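Local coordinates for protein taurine:2-oxoglutarate aminotransferase (Bifidobacterium kashiwanohense PV20-2, PDB 6JIX) that binds pyridoxal 5'-phosphate and, as a class-III aminotransferase, probably moves the amino group of taurine onto 2-oxoglutarate, at residues 58-63 / 420-425; 66-71 / 321-326. All coordinates share one frame; numbering follows the deposited sequence.

In the fold
From the N terminus, the chain runs through helix 54-57 into the loop 58-63 and, two residues on, into helix 66-78, so the first segments of both contacts follow one another. Contact 2 comes first to closure: after 249 intervening residues, segment 321-326 of helix 318-333 packs against 66-71. The chain goes on through helix 336-357 and strand 415-418 before residues 420-425 reach the loop at 58-63 and close contact 1, within whose longer loop contact 2 therefore lies. The centres of the two contacts are about 15 Å apart, and L61 and I68 touch between them. Together they tie the N-terminal part of the chain to helix 318-333 and to the approach to C-terminal helix 426-447.

Contact 1. Residues 58-63 / 420-425; sequences CSNLGH and PPLIIT
N60 and L422 lead the meeting of two type I beta turns, S59 to G62 and P421 to I424, in a largely buried part of this class-III aminotransferase. Their side chains run alongside each other and point the same way, N60 ND2 lying 4.0 Å from L422 CD1. Between the backbones runs one hydrogen bond, from L422 N to N60 O at 2.8 Å; it is bent, 136° at the hydrogen, and the donor is tilted 25° from the carbonyl plane. The amide of N60 has its main partner beyond the two turns: OD1 accepts from R260. R260 also bonds to P420 O, so one arginine is held by the first turn and by the residue leading into the second. The side chain of N60 lies about 6 Å from that of K281, which binds the cofactor.

L61 and I423 meet differently, their side chains crossing at about a right angle, with L61 CD2 4.0 Å from I423 CG2. In I423, CG1 sits between the backbone N and the carbonyl carbon (chi1 63°), and its extended arm carries CD1 over the L61-G62 peptide while CG2 faces L61. An alanine at I423 would lack both branches and is likely to leave L61 CD2 and the G62 backbone without their apolar cover. G62 has a positive phi, and its lack of a CB leaves room for I423 CD1 beside its CA. The P421 ring rests against the S59-G62 turn, its CB 3.8 Å from S59 O and G62 N, acceptor and donor of the bond closing that turn.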
loop_
_atom_site.group_PDB
_atom_site.type_symbol
_atom_site.label_atom_id
_atom_site.label_comp_id
_atom_site.label_asym_id
_atom_site.label_seq_id
_atom_site.Cartn_x
_atom_site.Cartn_y
_atom_site.Cartn_z
ATOM N N CYS A 58 12.731 -9.816 -4.029
ATOM C CA CYS A 58 11.727 -10.025 -2.984
ATOM C C CYS A 58 11.439 -11.505 -2.733
ATOM O O CYS A 58 11.121 -11.894 -1.604
ATOM C CB CYS A 58 10.415 -9.305 -3.323
ATOM S SG CYS A 58 9.723 -9.716 -4.943
ATOM N N SER A 59 11.533 -12.342 -3.769
ATOM C CA SER A 59 11.217 -13.765 -3.621
ATOM C C SER A 59 12.378 -14.493 -2.933
ATOM O O SER A 59 13.000 -15.407 -3.472
ATOM C CB SER A 59 10.892 -14.359 -4.983
ATOM O OG SER A 59 9.758 -13.703 -5.543
ATOM N N ASN A 60 12.594 -14.129 -1.667
ATOM C CA ASN A 60 13.814 -14.504 -0.966
ATOM C C ASN A 60 13.936 -16.016 -0.778
ATOM O O ASN A 60 15.056 -16.547 -0.742
ATOM C CB ASN A 60 13.861 -13.781 0.381
ATOM C CG ASN A 60 14.448 -12.367 0.270
ATOM O OD1 ASN A 60 14.522 -11.793 -0.815
ATOM N ND2 ASN A 60 14.872 -11.814 1.398
ATOM N N LEU A 61 12.814 -16.717 -0.599
ATOM C CA LEU A 61 12.816 -18.165 -0.415
ATOM C C LEU A 61 12.371 -18.913 -1.670
ATOM O O LEU A 61 11.816 -20.015 -1.568
ATOM C CB LEU A 61 11.930 -18.551 0.769
ATOM C CG LEU A 61 12.449 -18.041 2.109
ATOM C CD1 LEU A 61 11.517 -18.421 3.243
ATOM C CD2 LEU A 61 13.851 -18.597 2.339
ATOM N N GLY A 62 12.618 -18.343 -2.852
ATOM C CA GLY A 62 12.145 -18.950 -4.069
ATOM C C GLY A 62 10.636 -18.818 -4.184
ATOM O O GLY A 62 9.986 -18.045 -3.485
ATOM N N HIS A 63 10.084 -19.601 -5.103
ATOM C CA HIS A 63 8.661 -19.582 -5.403
ATOM C C HIS A 63 7.982 -20.861 -4.922
ATOM O O HIS A 63 8.574 -21.946 -4.925
ATOM C CB HIS A 63 8.452 -19.378 -6.904
ATOM C CG HIS A 63 9.095 -18.126 -7.423
ATOM N ND1 HIS A 63 8.584 -16.867 -7.179
ATOM C CD2 HIS A 63 10.228 -17.939 -8.141
ATOM C CE1 HIS A 63 9.356 -15.963 -7.754
ATOM N NE2 HIS A 63 10.361 -16.587 -8.344
ATOM N N PRO A 420 20.001 -13.652 -6.573
ATOM C CA PRO A 420 19.226 -14.892 -6.719
ATOM C C PRO A 420 18.546 -15.277 -5.419
ATOM O O PRO A 420 18.925 -14.806 -4.338
ATOM C CB PRO A 420 20.291 -15.926 -7.113
ATOM C CG PRO A 420 21.562 -15.390 -6.491
ATOM C CD PRO A 420 21.457 -13.892 -6.597
ATOM N N PRO A 421 17.540 -16.145 -5.476
ATOM C CA PRO A 421 16.855 -16.548 -4.243
ATOM C C PRO A 421 17.826 -17.143 -3.233
ATOM O O PRO A 421 18.773 -17.845 -3.591
ATOM C CB PRO A 421 15.831 -17.581 -4.726
ATOM C CG PRO A 421 15.643 -17.265 -6.174
ATOM C CD PRO A 421 16.967 -16.791 -6.664
ATOM N N LEU A 422 17.570 -16.840 -1.955
ATOM C CA LEU A 422 18.416 -17.271 -0.854
ATOM C C LEU A 422 18.496 -18.781 -0.738
ATOM O O LEU A 422 19.360 -19.276 -0.007
ATOM C CB LEU A 422 17.894 -16.689 0.465
ATOM C CG LEU A 422 17.759 -15.156 0.505
ATOM C CD1 LEU A 422 17.678 -14.617 1.925
ATOM C CD2 LEU A 422 18.913 -14.503 -0.248
ATOM N N ILE A 423 17.627 -19.527 -1.431
ATOM C CA ILE A 423 17.675 -20.985 -1.385
ATOM C C ILE A 423 18.478 -21.579 -2.530
ATOM O O ILE A 423 18.585 -22.809 -2.618
ATOM C CB ILE A 423 16.262 -21.620 -1.391
ATOM C CG1 ILE A 423 15.523 -21.298 -2.691
ATOM C CG2 ILE A 423 15.461 -21.196 -0.166
ATOM C CD1 ILE A 423 14.147 -21.896 -2.749
ATOM N N ILE A 424 19.004 -20.751 -3.438
ATOM C CA ILE A 424 19.808 -21.279 -4.532
ATOM C C ILE A 424 20.975 -22.108 -3.978
ATOM O O ILE A 424 21.554 -21.800 -2.927
ATOM C CB ILE A 424 20.303 -20.140 -5.439
ATOM C CG1 ILE A 424 20.547 -20.668 -6.860
ATOM C CG2 ILE A 424 21.540 -19.485 -4.847
ATOM C CD1 ILE A 424 20.935 -19.596 -7.848
ATOM N N THR A 425 21.330 -23.166 -4.695
ATOM C CA THR A 425 22.382 -24.068 -4.256
ATOM C C THR A 425 23.643 -23.772 -5.042
ATOM O O THR A 425 23.601 -23.111 -6.086
ATOM C CB THR A 425 21.964 -25.523 -4.462
ATOM O OG1 THR A 425 21.817 -25.770 -5.868
ATOM C CG2 THR A 425 20.644 -25.789 -3.741
#

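Contact 2. Residues 66-71 / 321-326; sequences PEIVDA and CAAGVA
A71 and A326 face each other across the two helices, their CB methyls 3.5 Å apart. The A326 methyl also sits over the backbone of the other helix, where E67 O is 3.5 Å away, and A71 CB in turn faces A322 O. To one side I68 adds a branched side chain: its CG2 lies anti to the backbone N and reaches A323 CB at 3.8 Å, while CG1 comes within 4.3 Å of A326 CB before the arm turns away to CD1.

With A71, A322, A323 and A326 at the interface, the small methyls are consistent with the close approach of this roughly antiparallel helix pair. The axes of 66-71 and 321-326 approach to 8.2 Å, with 152° between their directions, and I68 CA and A326 CA are 5.3 Å apart.

Further out, I68 is backed by C285 and Y287 from loops and by A327, one residue beyond the second segment. The next turn of helix 66-78 continues the interface, I72 meeting A323 and Q75 meeting A322. Behind helix 318-333, V325 packs on R93, L94 and M97 of helix 89-102, and on the far side of helix 66-78 V69 touches D77 of the second subunit.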
loop_
_atom_site.group_PDB
_atom_site.type_symbol
_atom_site.label_atom_id
_atom_site.label_comp_id
_atom_site.label_asym_id
_atom_site.label_seq_id
_atom_site.Cartn_x
_atom_site.Cartn_y
_atom_site.Cartn_z
ATOM N N PRO A 66 6.753 -24.674 -0.039
ATOM C CA PRO A 66 5.603 -25.279 0.656
ATOM C C PRO A 66 5.297 -24.668 2.016
ATOM O O PRO A 66 4.118 -24.571 2.379
ATOM C CB PRO A 66 6.018 -26.747 0.766
ATOM C CG PRO A 66 6.887 -26.954 -0.442
ATOM C CD PRO A 66 7.699 -25.695 -0.529
ATOM N N GLU A 67 6.310 -24.266 2.790
ATOM C CA GLU A 67 6.043 -23.779 4.140
ATOM C C GLU A 67 5.148 -22.543 4.123
ATOM O O GLU A 67 4.214 -22.441 4.929
ATOM C CB GLU A 67 7.354 -23.481 4.866
ATOM C CG GLU A 67 8.053 -24.706 5.405
ATOM C CD GLU A 67 8.786 -25.460 4.323
ATOM O OE1 GLU A 67 8.696 -25.029 3.144
ATOM O OE2 GLU A 67 9.448 -26.479 4.645
ATOM N N ILE A 68 5.412 -21.596 3.209
ATOM C CA ILE A 68 4.588 -20.387 3.121
ATOM C C ILE A 68 3.271 -20.694 2.425
ATOM O O ILE A 68 2.208 -20.228 2.850
ATOM C CB ILE A 68 5.332 -19.238 2.410
ATOM C CG1 ILE A 68 6.639 -18.886 3.129
ATOM C CG2 ILE A 68 4.448 -18.009 2.352
ATOM C CD1 ILE A 68 7.655 -18.220 2.221
ATOM N N VAL A 69 3.328 -21.455 1.329
ATOM C CA VAL A 69 2.111 -21.815 0.612
ATOM C C VAL A 69 1.119 -22.469 1.560
ATOM O O VAL A 69 -0.055 -22.092 1.620
ATOM C CB VAL A 69 2.435 -22.731 -0.580
ATOM C CG1 VAL A 69 1.147 -23.341 -1.128
ATOM C CG2 VAL A 69 3.188 -21.967 -1.670
ATOM N N ASP A 70 1.590 -23.429 2.350
ATOM C CA ASP A 70 0.689 -24.142 3.247
ATOM C C ASP A 70 0.132 -23.226 4.325
ATOM O O ASP A 70 -1.057 -23.301 4.651
ATOM C CB ASP A 70 1.407 -25.337 3.873
ATOM C CG ASP A 70 1.702 -26.428 2.869
ATOM O OD1 ASP A 70 1.076 -26.443 1.789
ATOM O OD2 ASP A 70 2.571 -27.275 3.158
ATOM N N ALA A 71 0.976 -22.369 4.906
ATOM C CA ALA A 71 0.498 -21.449 5.932
ATOM C C ALA A 71 -0.604 -20.562 5.378
ATOM O O ALA A 71 -1.574 -20.236 6.081
ATOM C CB ALA A 71 1.656 -20.612 6.476
ATOM N N CYS A 321 0.083 -11.843 7.439
ATOM C CA CYS A 321 0.904 -12.148 8.608
ATOM C C CYS A 321 1.164 -13.639 8.735
ATOM O O CYS A 321 2.288 -14.044 9.061
ATOM C CB CYS A 321 0.237 -11.620 9.869
ATOM S SG CYS A 321 0.435 -9.860 10.062
ATOM N N ALA A 322 0.138 -14.470 8.500
ATOM C CA ALA A 322 0.344 -15.918 8.532
ATOM C C ALA A 322 1.455 -16.320 7.568
ATOM O O ALA A 322 2.348 -17.102 7.920
ATOM C CB ALA A 322 -0.954 -16.664 8.210
ATOM N N ALA A 323 1.432 -15.775 6.351
ATOM C CA ALA A 323 2.532 -16.041 5.434
ATOM C C ALA A 323 3.858 -15.558 6.016
ATOM O O ALA A 323 4.885 -16.237 5.879
ATOM C CB ALA A 323 2.254 -15.394 4.079
ATOM N N GLY A 324 3.851 -14.400 6.692
ATOM C CA GLY A 324 5.067 -13.893 7.322
ATOM C C GLY A 324 5.618 -14.815 8.393
ATOM O O GLY A 324 6.807 -15.145 8.401
ATOM N N VAL A 325 4.756 -15.273 9.297
ATOM C CA VAL A 325 5.217 -16.173 10.346
ATOM C C VAL A 325 5.930 -17.376 9.725
ATOM O O VAL A 325 6.996 -17.804 10.192
ATOM C CB VAL A 325 4.030 -16.593 11.236
ATOM C CG1 VAL A 325 4.396 -17.780 12.103
ATOM C CG2 VAL A 325 3.572 -15.435 12.103
ATOM N N ALA A 326 5.361 -17.936 8.654
ATOM C CA ALA A 326 5.973 -19.101 8.028
ATOM C C ALA A 326 7.311 -18.746 7.391
ATOM O O ALA A 326 8.290 -19.497 7.514
ATOM C CB ALA A 326 5.021 -19.690 6.995
#